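PDB 3GGN: uncharacterized protein DR_A0006 from Deinococcus radiodurans R1, which is of unknown function but, as a member of the START-like polyketide cyclase and lipid transport family, probably binds a hydrophobic ligand. Local coordinates for residues 21-26 against 104-109; 48-53 against 57-62; 32-37 against 137-142. All blocks are in the same frame, centred on the assembly; numbering follows the deposited sequence.

Interaction 1: residues 21-26 against 104-109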
# COMPACT_ATOMS: atom_id res chain seq x y z
N ALA B 21 -14.71 -5.25 -6.54
CA ALA B 21 -13.86 -5.36 -7.73
C ALA B 21 -12.38 -5.48 -7.41
O ALA B 21 -11.66 -6.25 -8.05
CB ALA B 21 -14.11 -4.17 -8.64
N VAL B 22 -11.92 -4.72 -6.42
CA VAL B 22 -10.51 -4.77 -6.04
C VAL B 22 -10.21 -6.14 -5.44
O VAL B 22 -9.30 -6.84 -5.90
CB VAL B 22 -10.15 -3.67 -5.01
CG1 VAL B 22 -8.69 -3.78 -4.60
CG2 VAL B 22 -10.43 -2.29 -5.60
N TRP B 23 -10.98 -6.53 -4.43
CA TRP B 23 -10.79 -7.82 -3.77
C TRP B 23 -10.89 -9.03 -4.69
O TRP B 23 -10.18 -10.01 -4.50
CB TRP B 23 -11.77 -7.98 -2.61
CG TRP B 23 -11.44 -7.12 -1.44
CD1 TRP B 23 -11.66 -5.78 -1.33
CD2 TRP B 23 -10.75 -7.52 -0.26
NE1 TRP B 23 -11.13 -5.32 -0.14
CE2 TRP B 23 -10.57 -6.37 0.53
CE3 TRP B 23 -10.25 -8.75 0.21
CZ2 TRP B 23 -9.92 -6.40 1.77
CZ3 TRP B 23 -9.60 -8.78 1.44
CH2 TRP B 23 -9.44 -7.61 2.21
N ARG B 24 -11.78 -8.96 -5.68
CA ARG B 24 -11.97 -10.08 -6.61
C ARG B 24 -10.75 -10.34 -7.49
O ARG B 24 -10.60 -11.43 -8.04
CB ARG B 24 -13.21 -9.83 -7.49
CG ARG B 24 -13.58 -11.02 -8.38
CD ARG B 24 -13.96 -12.25 -7.54
NE ARG B 24 -14.27 -13.45 -8.33
CZ ARG B 24 -13.37 -14.20 -8.96
NH1 ARG B 24 -12.08 -13.90 -8.91
NH2 ARG B 24 -13.76 -15.29 -9.61
N ASP B 25 -9.88 -9.34 -7.63
CA ASP B 25 -8.66 -9.46 -8.42
C ASP B 25 -7.67 -10.20 -7.51
O ASP B 25 -6.86 -9.60 -6.82
CB ASP B 25 -8.14 -8.06 -8.79
CG ASP B 25 -6.70 -8.06 -9.28
OD1 ASP B 25 -6.27 -9.07 -9.88
OD2 ASP B 25 -6.00 -7.06 -9.07
N LEU B 26 -7.76 -11.53 -7.53
CA LEU B 26 -6.94 -12.36 -6.66
C LEU B 26 -5.44 -12.07 -6.65
O LEU B 26 -4.85 -11.92 -5.59
CB LEU B 26 -7.20 -13.84 -6.95
CG LEU B 26 -8.67 -14.29 -6.90
CD1 LEU B 26 -8.77 -15.80 -7.05
CD2 LEU B 26 -9.29 -13.86 -5.57
N VAL B 104 -16.80 -3.13 4.78
CA VAL B 104 -16.07 -4.31 4.34
C VAL B 104 -15.72 -5.12 5.58
O VAL B 104 -15.05 -4.62 6.47
CB VAL B 104 -14.77 -3.92 3.60
CG1 VAL B 104 -13.98 -5.18 3.25
CG2 VAL B 104 -15.10 -3.13 2.34
N VAL B 105 -16.18 -6.36 5.63
CA VAL B 105 -15.90 -7.22 6.77
C VAL B 105 -14.99 -8.36 6.32
O VAL B 105 -15.30 -9.07 5.36
CB VAL B 105 -17.22 -7.79 7.37
CG1 VAL B 105 -16.94 -8.62 8.61
CG2 VAL B 105 -18.17 -6.65 7.71
N VAL B 106 -13.86 -8.52 6.99
CA VAL B 106 -12.90 -9.56 6.63
C VAL B 106 -12.70 -10.54 7.77
O VAL B 106 -12.48 -10.13 8.92
CB VAL B 106 -11.53 -8.95 6.25
CG1 VAL B 106 -10.54 -10.05 5.88
CG2 VAL B 106 -11.69 -7.99 5.10
N ARG B 107 -12.79 -11.83 7.46
CA ARG B 107 -12.59 -12.89 8.45
C ARG B 107 -11.63 -13.93 7.87
O ARG B 107 -11.92 -14.55 6.84
CB ARG B 107 -13.92 -13.56 8.81
CG ARG B 107 -13.76 -14.62 9.90
CD ARG B 107 -15.08 -15.24 10.31
NE ARG B 107 -14.91 -16.17 11.43
CZ ARG B 107 -15.90 -16.85 12.00
NH1 ARG B 107 -17.14 -16.71 11.56
NH2 ARG B 107 -15.65 -17.67 13.01
N LEU B 108 -10.49 -14.11 8.53
CA LEU B 108 -9.47 -15.06 8.08
C LEU B 108 -9.14 -16.06 9.18
O LEU B 108 -9.07 -15.70 10.36
CB LEU B 108 -8.19 -14.32 7.70
CG LEU B 108 -8.35 -13.09 6.81
CD1 LEU B 108 -7.01 -12.36 6.73
CD2 LEU B 108 -8.84 -13.51 5.42
N THR B 109 -8.93 -17.31 8.78
CA THR B 109 -8.58 -18.37 9.72
C THR B 109 -7.39 -19.13 9.13
O THR B 109 -7.37 -19.44 7.94
CB THR B 109 -9.74 -19.37 9.93
OG1 THR B 109 -9.94 -20.14 8.74
CG2 THR B 109 -11.03 -18.62 10.26
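Trp23 of helix 16-24 reaches strand 102-111 with the benzene end of its indole. Its CH2 lies 3.7 Å from CG2 of Val106, which comes in obliquely, and CZ2 is 4.1 Å from that same methyl. Val104, two residues back on the same face of the strand, adds a looser contact: its CG1 is 4.4 Å from NE1 of Trp23. The backbones stay well apart, with Trp23 CA and Val104 CA 10.3 Å from each other, so the long indole spans the gap. On the valine side, CG1 of Val106 stands opposite the backbone N (chi1 180°), which leaves CG2 beside that N and against the indole. More of the core packs on the same indole: Phe140 and Phe93 edge-to-face, with Leu29, Leu32, Met33 and Leu137 also touching it. Farther out, the strand is held in the antiparallel sheet by backbone bonds of Val104 to Val10 and of Val106 to Asp8. The Trp23 contact joins helix 16-24 to the sheet of a Bet v 1-like, helix-grip fold, near the chain's centre. No hydrogen bond crosses between the segments; the three touching residues are buried, and the contact is van der Waals, resting on shape and exclusion of water.

Interaction 2: residues 48-53 against 57-62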
# COMPACT_ATOMS: atom_id res chain seq x y z
N ARG B 48 -3.49 -20.77 -6.43
CA ARG B 48 -2.36 -21.21 -5.62
C ARG B 48 -1.91 -20.04 -4.75
O ARG B 48 -1.61 -18.97 -5.27
CB ARG B 48 -1.20 -21.63 -6.52
CG ARG B 48 0.03 -22.09 -5.77
CD ARG B 48 0.49 -23.43 -6.33
NE ARG B 48 -0.60 -24.40 -6.27
CZ ARG B 48 -0.60 -25.58 -6.89
NH1 ARG B 48 0.44 -25.94 -7.62
NH2 ARG B 48 -1.64 -26.39 -6.77
N TRP B 49 -1.88 -20.26 -3.45
CA TRP B 49 -1.48 -19.23 -2.51
C TRP B 49 -0.07 -19.50 -1.96
O TRP B 49 0.35 -20.66 -1.87
CB TRP B 49 -2.49 -19.16 -1.36
CG TRP B 49 -3.87 -18.73 -1.79
CD1 TRP B 49 -4.60 -19.23 -2.83
CD2 TRP B 49 -4.68 -17.71 -1.19
NE1 TRP B 49 -5.81 -18.58 -2.92
CE2 TRP B 49 -5.88 -17.64 -1.92
CE3 TRP B 49 -4.50 -16.85 -0.10
CZ2 TRP B 49 -6.91 -16.74 -1.60
CZ3 TRP B 49 -5.52 -15.95 0.22
CH2 TRP B 49 -6.71 -15.91 -0.53
N THR B 50 0.64 -18.44 -1.59
CA THR B 50 1.99 -18.55 -1.06
C THR B 50 2.29 -17.47 -0.02
O THR B 50 1.89 -16.32 -0.19
CB THR B 50 3.03 -18.41 -2.19
OG1 THR B 50 2.70 -19.32 -3.25
CG2 THR B 50 4.43 -18.73 -1.69
N VAL B 51 2.98 -17.86 1.05
CA VAL B 51 3.37 -16.94 2.12
C VAL B 51 4.85 -17.14 2.47
O VAL B 51 5.41 -18.19 2.20
CB VAL B 51 2.55 -17.17 3.40
CG1 VAL B 51 1.11 -16.75 3.19
CG2 VAL B 51 2.64 -18.63 3.82
N GLU B 52 5.46 -16.12 3.07
CA GLU B 52 6.87 -16.18 3.46
C GLU B 52 7.11 -16.99 4.73
O GLU B 52 6.71 -16.59 5.82
CB GLU B 52 7.41 -14.76 3.65
CG GLU B 52 7.75 -14.07 2.35
CD GLU B 52 8.93 -14.72 1.65
OE1 GLU B 52 10.05 -14.66 2.20
OE2 GLU B 52 8.73 -15.31 0.56
N ALA B 53 7.76 -18.13 4.58
CA ALA B 53 8.06 -19.00 5.72
C ALA B 53 9.40 -18.64 6.35
O ALA B 53 10.31 -18.16 5.67
CB ALA B 53 8.07 -20.46 5.27
N LEU B 57 12.44 -22.71 6.69
CA LEU B 57 11.82 -23.05 5.42
C LEU B 57 12.21 -22.02 4.37
O LEU B 57 13.35 -21.99 3.91
CB LEU B 57 10.29 -23.07 5.57
CG LEU B 57 9.70 -23.92 6.70
CD1 LEU B 57 8.18 -23.85 6.65
CD2 LEU B 57 10.17 -25.37 6.56
N GLY B 58 11.26 -21.16 4.00
CA GLY B 58 11.52 -20.12 3.01
C GLY B 58 10.26 -19.59 2.36
O GLY B 58 10.06 -18.38 2.25
N THR B 59 9.40 -20.51 1.92
CA THR B 59 8.14 -20.14 1.27
C THR B 59 7.19 -21.33 1.29
O THR B 59 7.56 -22.43 0.88
CB THR B 59 8.37 -19.73 -0.20
OG1 THR B 59 9.76 -19.50 -0.44
CG2 THR B 59 7.61 -18.45 -0.51
N VAL B 60 5.97 -21.11 1.77
CA VAL B 60 4.97 -22.17 1.84
C VAL B 60 3.76 -21.83 0.97
O VAL B 60 3.20 -20.74 1.08
CB VAL B 60 4.50 -22.39 3.29
CG1 VAL B 60 3.40 -23.45 3.34
CG2 VAL B 60 5.68 -22.80 4.16
N SER B 61 3.35 -22.77 0.13
CA SER B 61 2.21 -22.56 -0.75
C SER B 61 1.22 -23.71 -0.70
O SER B 61 1.55 -24.83 -0.31
CB SER B 61 2.68 -22.33 -2.20
OG SER B 61 3.07 -23.54 -2.82
N TRP B 62 -0.01 -23.43 -1.09
CA TRP B 62 -1.06 -24.43 -1.10
C TRP B 62 -2.10 -24.02 -2.13
O TRP B 62 -2.09 -22.89 -2.61
CB TRP B 62 -1.72 -24.51 0.29
CG TRP B 62 -2.44 -23.26 0.67
CD1 TRP B 62 -3.74 -22.95 0.40
CD2 TRP B 62 -1.89 -22.13 1.36
NE1 TRP B 62 -4.04 -21.70 0.88
CE2 TRP B 62 -2.92 -21.17 1.47
CE3 TRP B 62 -0.63 -21.84 1.89
CZ2 TRP B 62 -2.73 -19.93 2.10
CZ3 TRP B 62 -0.43 -20.60 2.51
CH2 TRP B 62 -1.48 -19.67 2.61
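Trp49 and Trp62 form the apolar centre of this antiparallel hairpin. CB of Trp49 sits over one face of the Trp62 indole, 3.5 Å from its CE2, as a CH-pi contact with the six-membered ring. The two indoles are near parallel, their five-membered rings tilted by 24°, but slid so far apart that they barely overlap. Trp62 places CG between its own backbone N and carbonyl carbon (chi1 65°), turning the ring across the partner strand. There Val51 CG2 meets the ring edge in plane, 3.9 Å from CZ3. An alanine in place of Trp62 would probably leave Trp49 CB and the Val51 methyls without their aromatic partner and open a gap on this face. Farther along, Val60 CG2 packs 3.5 Å from Ala53 CB. Between the strands, Trp49 N donates to Trp62 O at 2.8 Å, nearly in line with the carbonyl. Val51 and Val60 exchange two more backbone bonds, and Ala53 N to Gly58 O is a weak one near the turn. The other face carries Thr50, Ser61, Glu52 and Thr59; Thr50 CG2 and Thr59 CG2 press together at 3.4 Å. At the polar edge, Glu52 forms a salt bridge with Arg37, and Arg48 forms one with Glu63. Trp77 stacks on Trp49. The hairpin belongs to the antiparallel sheet of the helix-grip fold, well away from the chain's centre. Strand 36-41 flanks strand 46-52 on the side away from strand 59-70, with Leu36 packing on Trp49 and Val51, while Ala83 and Ile85 cover parts of Trp62 and Val60.

Interaction 3: residues 32-37 against 137-142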
# COMPACT_ATOMS: atom_id res chain seq x y z
N LEU B 32 -3.55 -6.03 -0.60
CA LEU B 32 -4.60 -5.85 0.40
C LEU B 32 -4.26 -6.58 1.70
O LEU B 32 -4.38 -6.02 2.78
CB LEU B 32 -5.94 -6.37 -0.14
CG LEU B 32 -6.52 -5.68 -1.38
CD1 LEU B 32 -7.81 -6.38 -1.81
CD2 LEU B 32 -6.77 -4.22 -1.08
N MET B 33 -3.86 -7.85 1.58
CA MET B 33 -3.49 -8.66 2.74
C MET B 33 -1.98 -8.85 2.66
O MET B 33 -1.48 -9.72 1.94
CB MET B 33 -4.20 -10.02 2.68
CG MET B 33 -5.68 -9.92 2.38
SD MET B 33 -6.60 -11.44 2.70
CE MET B 33 -7.67 -10.85 3.96
N THR B 34 -1.25 -8.05 3.43
CA THR B 34 0.21 -8.09 3.40
C THR B 34 0.91 -9.35 3.89
O THR B 34 2.09 -9.54 3.60
CB THR B 34 0.78 -6.86 4.13
OG1 THR B 34 0.34 -6.84 5.49
CG2 THR B 34 0.33 -5.59 3.44
N HIS B 35 0.21 -10.23 4.60
CA HIS B 35 0.84 -11.46 5.06
C HIS B 35 1.04 -12.45 3.91
O HIS B 35 1.80 -13.41 4.02
CB HIS B 35 0.02 -12.12 6.18
CG HIS B 35 -1.41 -12.36 5.82
ND1 HIS B 35 -2.30 -11.34 5.56
CD2 HIS B 35 -2.12 -13.51 5.71
CE1 HIS B 35 -3.49 -11.85 5.31
NE2 HIS B 35 -3.41 -13.16 5.39
N LEU B 36 0.35 -12.20 2.79
CA LEU B 36 0.45 -13.06 1.62
C LEU B 36 1.56 -12.61 0.70
O LEU B 36 1.80 -11.41 0.54
CB LEU B 36 -0.87 -13.04 0.85
CG LEU B 36 -2.12 -13.56 1.57
CD1 LEU B 36 -3.32 -13.45 0.64
CD2 LEU B 36 -1.91 -15.01 2.01
N ARG B 37 2.26 -13.57 0.10
CA ARG B 37 3.34 -13.26 -0.83
C ARG B 37 2.79 -13.23 -2.25
O ARG B 37 3.06 -12.30 -3.01
CB ARG B 37 4.45 -14.31 -0.73
CG ARG B 37 5.60 -14.07 -1.70
CD ARG B 37 6.52 -15.28 -1.80
NE ARG B 37 7.58 -15.09 -2.78
CZ ARG B 37 8.62 -14.28 -2.61
NH1 ARG B 37 8.75 -13.58 -1.49
NH2 ARG B 37 9.54 -14.16 -3.57
N LEU B 137 -6.48 -2.82 6.19
CA LEU B 137 -7.82 -2.32 5.93
C LEU B 137 -7.88 -0.80 5.97
O LEU B 137 -8.56 -0.18 5.15
CB LEU B 137 -8.81 -2.92 6.93
CG LEU B 137 -9.19 -4.37 6.61
CD1 LEU B 137 -10.03 -4.96 7.72
CD2 LEU B 137 -9.95 -4.41 5.28
N MET B 138 -7.17 -0.19 6.91
CA MET B 138 -7.16 1.27 7.01
C MET B 138 -6.49 1.88 5.78
O MET B 138 -6.96 2.90 5.25
CB MET B 138 -6.45 1.71 8.30
CG MET B 138 -7.24 1.40 9.56
SD MET B 138 -6.37 1.83 11.09
CE MET B 138 -7.08 3.44 11.43
N ARG B 139 -5.41 1.27 5.31
CA ARG B 139 -4.75 1.80 4.13
C ARG B 139 -5.68 1.67 2.92
O ARG B 139 -5.78 2.58 2.10
CB ARG B 139 -3.42 1.08 3.88
CG ARG B 139 -2.36 1.46 4.92
CD ARG B 139 -0.94 1.02 4.57
NE ARG B 139 -0.75 -0.42 4.72
CZ ARG B 139 -0.94 -1.30 3.74
NH1 ARG B 139 -1.31 -0.88 2.54
NH2 ARG B 139 -0.77 -2.60 3.97
N PHE B 140 -6.38 0.54 2.84
CA PHE B 140 -7.33 0.29 1.76
C PHE B 140 -8.42 1.36 1.78
O PHE B 140 -8.86 1.83 0.73
CB PHE B 140 -7.94 -1.11 1.93
CG PHE B 140 -9.03 -1.42 0.93
CD1 PHE B 140 -8.77 -1.38 -0.44
CD2 PHE B 140 -10.30 -1.80 1.36
CE1 PHE B 140 -9.77 -1.72 -1.37
CE2 PHE B 140 -11.30 -2.13 0.45
CZ PHE B 140 -11.03 -2.09 -0.93
N LYS B 141 -8.85 1.74 2.98
CA LYS B 141 -9.87 2.77 3.13
C LYS B 141 -9.34 4.11 2.63
O LYS B 141 -9.96 4.77 1.80
CB LYS B 141 -10.26 2.90 4.60
CG LYS B 141 -11.22 4.04 4.90
CD LYS B 141 -11.54 4.08 6.39
CE LYS B 141 -12.67 5.05 6.69
NZ LYS B 141 -12.35 6.42 6.21
N ARG B 142 -8.18 4.52 3.13
CA ARG B 142 -7.57 5.78 2.73
C ARG B 142 -7.32 5.84 1.24
O ARG B 142 -7.62 6.85 0.59
CB ARG B 142 -6.24 5.97 3.47
CG ARG B 142 -5.40 7.15 2.99
CD ARG B 142 -4.10 7.23 3.78
NE ARG B 142 -3.21 8.28 3.28
CZ ARG B 142 -2.37 8.12 2.26
NH1 ARG B 142 -2.29 6.94 1.64
NH2 ARG B 142 -1.64 9.14 1.85
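Leu32 and Phe140 are where the two backbones come nearest, their CA atoms 6.9 Å apart. Residues 33-36 make a type I beta turn, closed by Leu36 N to Met33 O at 3.2 Å, and lead into strand 36-41. Residues 137-142 are regular helix, part of 130-146. Leu32 CD2 fits obliquely against the Phe140 ring, 3.5 Å from CD1 and 3.9 Å from CE1. Phe140 holds its ring against this methyl by turning CG opposite the backbone N (chi1 175°). Leu19 and Ile12 pack on Phe140 too. Nearer the surface, the CG2 methyl of Thr34 approaches the edge of the Arg139 guanidinium, 3.2 Å from NH2. The Arg139 chain bends at chi3 (-73°) to bring the group there. Asp136 ties both residues together: it forms a salt bridge with Arg139 NH2 and accepts a hydrogen bond from Thr34 N. The second subunit lies close by. Arg142 NH2 bonds to Leu36 O and Pro30 O of that subunit, and Arg139 comes close to Arg139 of that subunit. The contact fastens the C-terminal helix of the START-like fold to Leu32 and the turn that follows it. No hydrogen bond joins the two segments directly. An apolar pair on the inner side does the packing, while the arginine's charge is probably balanced largely by Asp136, which may ease the approach of its counterpart across the dimer.

Overall arrangement
Interactions 1 and 3 share one apolar core, their centres 10 Å apart. Trp23 of interaction 1 makes the join: its NE1 is 3.2 Å from Phe140 CE2, and its CD2 is 3.5 Å from Leu32 CD1. Interaction 2 lies farther out, its centre 19 Å from that of interaction 1 and 18 Å from that of interaction 3. It still meets interaction 3 where Val51 CG1 lies 3.5 Å from His35 O, just before strand 36-41. All three reach the same antiparallel sheet. In relatives a ligand is held between sheet and C-terminal helix; interactions 1 and 3 lie in the corresponding region, but no ligand marks a site here.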